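Local coordinates for protein 4-phosphoerythronate dehydrogenase (Lactobacillus jensenii, PDB 4PRK) that probably catalyses the NAD-dependent interconversion of pyruvate and D-lactate, at residues K90-S102 with D314-V328. Numbering follows the deposited sequence.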
loop_
_atom_site.group_PDB
_atom_site.type_symbol
_atom_site.label_atom_id
_atom_site.label_comp_id
_atom_site.label_asym_id
_atom_site.label_seq_id
_atom_site.Cartn_x
_atom_site.Cartn_y
_atom_site.Cartn_z
ATOM N N LYS A 90 -4.315 -4.265 -48.802
ATOM C CA LYS A 90 -3.936 -4.212 -50.217
ATOM C C LYS A 90 -2.409 -4.176 -50.423
ATOM O O LYS A 90 -1.879 -4.913 -51.264
ATOM C CB LYS A 90 -4.577 -2.997 -50.898
ATOM C CG LYS A 90 -4.014 -2.726 -52.284
ATOM C CD LYS A 90 -4.826 -1.688 -53.020
ATOM C CE LYS A 90 -4.784 -1.938 -54.510
ATOM N NZ LYS A 90 -5.867 -1.136 -55.130
ATOM N N TYR A 91 -1.718 -3.329 -49.646
ATOM C CA TYR A 91 -0.282 -3.136 -49.796
ATOM C C TYR A 91 0.534 -3.844 -48.737
ATOM O O TYR A 91 1.638 -3.435 -48.474
ATOM C CB TYR A 91 0.054 -1.647 -49.814
ATOM C CG TYR A 91 -0.417 -0.990 -51.083
ATOM C CD1 TYR A 91 0.245 -1.213 -52.289
ATOM C CD2 TYR A 91 -1.540 -0.176 -51.089
ATOM C CE1 TYR A 91 -0.192 -0.633 -53.469
ATOM C CE2 TYR A 91 -1.989 0.409 -52.261
ATOM C CZ TYR A 91 -1.313 0.175 -53.449
ATOM O OH TYR A 91 -1.762 0.765 -54.606
ATOM N N HIS A 92 -0.000 -4.905 -48.134
ATOM C CA HIS A 92 0.749 -5.723 -47.178
ATOM C C HIS A 92 1.359 -4.906 -46.029
ATOM O O HIS A 92 2.416 -5.253 -45.511
ATOM C CB HIS A 92 1.843 -6.518 -47.910
ATOM C CG HIS A 92 1.314 -7.466 -48.944
ATOM N ND1 HIS A 92 1.837 -8.727 -49.131
ATOM C CD2 HIS A 92 0.310 -7.339 -49.845
ATOM C CE1 HIS A 92 1.181 -9.335 -50.102
ATOM N NE2 HIS A 92 0.249 -8.514 -50.551
ATOM N N LEU A 93 0.679 -3.832 -45.628
ATOM C CA LEU A 93 1.163 -2.948 -44.563
ATOM C C LEU A 93 0.570 -3.337 -43.195
ATOM O O LEU A 93 -0.559 -2.942 -42.894
ATOM C CB LEU A 93 0.801 -1.477 -44.870
ATOM C CG LEU A 93 1.572 -0.704 -45.960
ATOM C CD1 LEU A 93 0.776 0.500 -46.461
ATOM C CD2 LEU A 93 2.950 -0.259 -45.467
ATOM N N THR A 94 1.315 -4.088 -42.372
ATOM C CA THR A 94 0.906 -4.310 -40.969
ATOM C C THR A 94 0.624 -2.913 -40.354
ATOM O O THR A 94 1.240 -1.929 -40.756
ATOM C CB THR A 94 1.952 -5.104 -40.101
ATOM O OG1 THR A 94 2.220 -6.409 -40.654
ATOM C CG2 THR A 94 1.463 -5.284 -38.645
ATOM N N VAL A 95 -0.354 -2.827 -39.445
ATOM C CA VAL A 95 -0.644 -1.604 -38.664
ATOM C C VAL A 95 -0.465 -1.910 -37.170
ATOM O O VAL A 95 -1.044 -2.879 -36.658
ATOM C CB VAL A 95 -2.072 -1.073 -38.943
ATOM C CG1 VAL A 95 -2.289 0.336 -38.363
ATOM C CG2 VAL A 95 -2.330 -1.071 -40.450
ATOM N N THR A 96 0.374 -1.125 -36.492
ATOM C CA THR A 96 0.524 -1.254 -35.045
ATOM C C THR A 96 0.093 0.046 -34.396
ATOM O O THR A 96 -0.023 1.103 -35.057
ATOM C CB THR A 96 1.979 -1.578 -34.561
ATOM O OG1 THR A 96 2.886 -0.513 -34.907
ATOM C CG2 THR A 96 2.479 -2.915 -35.118
ATOM N N ASN A 97 -0.127 -0.027 -33.086
ATOM C CA ASN A 97 -0.500 1.152 -32.344
ATOM C C ASN A 97 0.022 1.060 -30.929
ATOM O O ASN A 97 0.594 0.029 -30.532
ATOM C CB ASN A 97 -2.040 1.294 -32.361
ATOM C CG ASN A 97 -2.734 0.293 -31.457
ATOM O OD1 ASN A 97 -2.171 -0.756 -31.081
ATOM N ND2 ASN A 97 -3.972 0.612 -31.086
ATOM N N VAL A 98 -0.233 2.124 -30.160
ATOM C CA VAL A 98 0.066 2.146 -28.720
ATOM C C VAL A 98 -1.230 2.232 -27.876
ATOM O O VAL A 98 -1.773 3.311 -27.590
ATOM C CB VAL A 98 1.104 3.239 -28.369
ATOM C CG1 VAL A 98 1.504 3.122 -26.910
ATOM C CG2 VAL A 98 2.342 3.071 -29.244
ATOM N N PRO A 99 -1.748 1.069 -27.518
ATOM C CA PRO A 99 -2.893 0.954 -26.619
ATOM C C PRO A 99 -2.639 1.419 -25.183
ATOM O O PRO A 99 -3.524 1.978 -24.575
ATOM C CB PRO A 99 -3.231 -0.535 -26.672
ATOM C CG PRO A 99 -2.012 -1.195 -27.176
ATOM C CD PRO A 99 -1.386 -0.222 -28.107
ATOM N N VAL A 100 -1.458 1.164 -24.647
ATOM C CA VAL A 100 -1.182 1.442 -23.243
ATOM C C VAL A 100 -0.023 2.430 -23.068
ATOM O O VAL A 100 1.118 2.013 -22.933
ATOM C CB VAL A 100 -0.853 0.117 -22.520
ATOM C CG1 VAL A 100 -0.425 0.339 -21.087
ATOM C CG2 VAL A 100 -2.036 -0.832 -22.583
ATOM N N TYR A 101 -0.318 3.742 -23.102
ATOM C CA TYR A 101 0.697 4.787 -22.929
ATOM C C TYR A 101 1.354 4.826 -21.543
ATOM O O TYR A 101 2.525 4.517 -21.374
ATOM C CB TYR A 101 -0.028 6.126 -22.904
ATOM C CG TYR A 101 -0.795 6.605 -24.101
ATOM C CD1 TYR A 101 -0.545 6.134 -25.379
ATOM C CD2 TYR A 101 -1.744 7.603 -23.948
ATOM C CE1 TYR A 101 -1.248 6.630 -26.468
ATOM C CE2 TYR A 101 -2.444 8.105 -25.024
ATOM C CZ TYR A 101 -2.194 7.618 -26.278
ATOM O OH TYR A 101 -2.900 8.123 -27.327
ATOM N N SER A 102 0.527 5.115 -20.543
ATOM C CA SER A 102 0.813 4.894 -19.138
ATOM C C SER A 102 -0.502 4.902 -18.379
ATOM O O SER A 102 -1.043 5.975 -18.137
ATOM C CB SER A 102 1.755 5.981 -18.610
ATOM O OG SER A 102 1.755 6.068 -17.209
ATOM N N ASP A 314 8.093 -1.744 -32.041
ATOM C CA ASP A 314 7.331 -2.616 -32.968
ATOM C C ASP A 314 7.701 -2.308 -34.408
ATOM O O ASP A 314 7.723 -3.209 -35.226
ATOM C CB ASP A 314 5.802 -2.462 -32.848
ATOM C CG ASP A 314 5.201 -3.297 -31.716
ATOM O OD1 ASP A 314 5.946 -4.013 -31.010
ATOM O OD2 ASP A 314 3.962 -3.231 -31.533
ATOM N N THR A 315 7.973 -1.034 -34.712
ATOM C CA THR A 315 8.227 -0.619 -36.079
ATOM C C THR A 315 9.548 -1.179 -36.588
ATOM O O THR A 315 9.581 -1.728 -37.689
ATOM C CB THR A 315 8.137 0.897 -36.205
ATOM O OG1 THR A 315 6.806 1.263 -35.849
ATOM C CG2 THR A 315 8.443 1.377 -37.658
ATOM N N ILE A 316 10.607 -1.060 -35.770
ATOM C CA ILE A 316 11.909 -1.703 -36.038
ATOM C C ILE A 316 11.784 -3.239 -36.197
ATOM O O ILE A 316 12.433 -3.844 -37.078
ATOM C CB ILE A 316 12.971 -1.367 -34.936
ATOM C CG1 ILE A 316 13.393 0.107 -35.058
ATOM C CG2 ILE A 316 14.195 -2.302 -35.004
ATOM C CD1 ILE A 316 14.583 0.525 -34.221
ATOM N N ALA A 317 10.968 -3.861 -35.342
ATOM C CA ALA A 317 10.852 -5.312 -35.335
ATOM C C ALA A 317 10.305 -5.813 -36.680
ATOM O O ALA A 317 10.869 -6.733 -37.287
ATOM C CB ALA A 317 9.980 -5.771 -34.169
ATOM N N LEU A 318 9.238 -5.164 -37.148
ATOM C CA LEU A 318 8.522 -5.548 -38.389
ATOM C C LEU A 318 9.374 -5.254 -39.624
ATOM O O LEU A 318 9.335 -5.984 -40.605
ATOM C CB LEU A 318 7.157 -4.812 -38.482
ATOM C CG LEU A 318 6.102 -5.245 -37.449
ATOM C CD1 LEU A 318 4.880 -4.307 -37.399
ATOM C CD2 LEU A 318 5.720 -6.703 -37.733
ATOM N N ALA A 319 10.150 -4.183 -39.544
ATOM C CA ALA A 319 11.232 -3.931 -40.506
ATOM C C ALA A 319 12.258 -5.080 -40.516
ATOM O O ALA A 319 12.746 -5.448 -41.584
ATOM C CB ALA A 319 11.903 -2.577 -40.250
ATOM N N ASN A 320 12.536 -5.663 -39.354
ATOM C CA ASN A 320 13.354 -6.903 -39.247
ATOM C C ASN A 320 12.591 -8.239 -39.449
ATOM O O ASN A 320 13.138 -9.324 -39.213
ATOM C CB ASN A 320 14.089 -6.921 -37.905
ATOM C CG ASN A 320 15.305 -6.047 -37.925
ATOM O OD1 ASN A 320 16.300 -6.389 -38.556
ATOM N ND2 ASN A 320 15.234 -4.905 -37.255
ATOM N N GLY A 321 11.336 -8.167 -39.883
ATOM C CA GLY A 321 10.518 -9.361 -39.979
ATOM C C GLY A 321 10.256 -10.040 -38.641
ATOM O O GLY A 321 9.708 -11.141 -38.623
ATOM N N GLU A 322 10.637 -9.402 -37.523
ATOM C CA GLU A 322 10.316 -9.915 -36.187
ATOM C C GLU A 322 8.879 -9.528 -35.754
ATOM O O GLU A 322 8.178 -8.775 -36.453
ATOM C CB GLU A 322 11.352 -9.444 -35.147
ATOM C CG GLU A 322 12.376 -10.500 -34.736
ATOM C CD GLU A 322 13.687 -10.370 -35.478
ATOM O OE1 GLU A 322 14.695 -10.018 -34.827
ATOM O OE2 GLU A 322 13.712 -10.605 -36.710
ATOM N N ARG A 323 8.443 -10.051 -34.605
ATOM C CA ARG A 323 7.081 -9.805 -34.122
ATOM C C ARG A 323 6.887 -8.427 -33.438
ATOM O O ARG A 323 7.776 -7.940 -32.713
ATOM C CB ARG A 323 6.639 -10.912 -33.160
ATOM C CG ARG A 323 5.132 -11.165 -33.192
ATOM C CD ARG A 323 4.703 -11.969 -34.425
ATOM N NE ARG A 323 5.189 -13.353 -34.380
ATOM C CZ ARG A 323 4.676 -14.326 -33.622
ATOM N NH1 ARG A 323 3.639 -14.095 -32.826
ATOM N NH2 ARG A 323 5.208 -15.547 -33.657
ATOM N N ALA A 324 5.716 -7.826 -33.693
ATOM C CA ALA A 324 5.249 -6.597 -33.040
ATOM C C ALA A 324 4.290 -6.989 -31.908
ATOM O O ALA A 324 3.603 -8.018 -31.997
ATOM C CB ALA A 324 4.544 -5.692 -34.047
ATOM N N HIS A 325 4.263 -6.199 -30.835
ATOM C CA HIS A 325 3.417 -6.518 -29.683
ATOM C C HIS A 325 1.984 -6.029 -29.885
ATOM O O HIS A 325 1.052 -6.597 -29.290
ATOM C CB HIS A 325 4.012 -5.974 -28.365
ATOM C CG HIS A 325 5.348 -6.558 -28.018
ATOM N ND1 HIS A 325 5.588 -7.916 -28.012
ATOM C CD2 HIS A 325 6.520 -5.972 -27.681
ATOM C CE1 HIS A 325 6.854 -8.141 -27.705
ATOM N NE2 HIS A 325 7.441 -6.976 -27.497
ATOM N N PHE A 326 1.816 -5.013 -30.746
ATOM C CA PHE A 326 0.578 -4.250 -30.851
ATOM C C PHE A 326 0.162 -3.997 -32.299
ATOM O O PHE A 326 -0.185 -2.883 -32.678
ATOM C CB PHE A 326 0.716 -2.940 -30.071
ATOM C CG PHE A 326 1.160 -3.140 -28.641
ATOM C CD1 PHE A 326 0.320 -3.743 -27.722
ATOM C CD2 PHE A 326 2.435 -2.760 -28.226
ATOM C CE1 PHE A 326 0.717 -3.940 -26.407
ATOM C CE2 PHE A 326 2.847 -2.965 -26.917
ATOM C CZ PHE A 326 1.984 -3.558 -26.001
ATOM N N VAL A 327 0.179 -5.069 -33.087
ATOM C CA VAL A 327 -0.556 -5.150 -34.371
ATOM C C VAL A 327 -2.071 -4.952 -34.193
ATOM O O VAL A 327 -2.647 -5.418 -33.206
ATOM C CB VAL A 327 -0.400 -6.543 -34.994
ATOM C CG1 VAL A 327 -1.072 -6.583 -36.373
ATOM C CG2 VAL A 327 1.075 -6.927 -35.040
ATOM N N VAL A 328 -2.730 -4.315 -35.158
ATOM C CA VAL A 328 -4.142 -3.981 -34.986
ATOM C C VAL A 328 -5.087 -4.395 -36.136
ATOM O O VAL A 328 -4.729 -4.319 -37.316
ATOM C CB VAL A 328 -4.280 -2.465 -34.665
ATOM C CG1 VAL A 328 -5.589 -1.875 -35.184
ATOM C CG2 VAL A 328 -4.151 -2.232 -33.159
#
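T96 and V327 form a single antiparallel bridge as a non-hydrogen-bonded pair, flanked by bonds from V328 N to V95 O (2.7 Å) and from N97 N to F326 O (2.9 Å). F326 O also receives a CA-H...O contact from T96.

The methyl of T96 meets L318 CD1 tip to tip, with CG2 3.6 Å from CD1. It lies anti to the carbonyl carbon, which also brings it against A324 CB. T94 crosses both L318 and V327 at about a right angle, its CG2 3.6 Å from V327 CG1. Past the bridge, P99 meets F326 obliquely, P99 CG lying 3.5 Å from F326 CD1. V328 CG2 sits over one face of the N97 amide, 3.4 Å from N97 CG; N97 ND2 bonds to V78 O.

D314 borders T96 and holds the returning chain. Its OD1 accepts H325 N at 2.8 Å, from above the carboxylate plane, in a nearly straight bond (171°). Its OD2 accepts F326 N on the syn side, somewhat out of the carboxylate plane (2.9 Å). With an alanine in place of D314, the amides of H325 and F326 would probably lose their shared acceptor and the chain there could shift.

Strand 94-96 is the outermost strand of a five-stranded parallel sheet and bonds through its backbone to strand 72-75. Its strand order is consistent with the flavodoxin-like catalytic domain of this two-domain family. The C-terminal chain after helix 301-319 adds an antiparallel bridge to the edge of this domain, and F326 packs back on I310 of that helix.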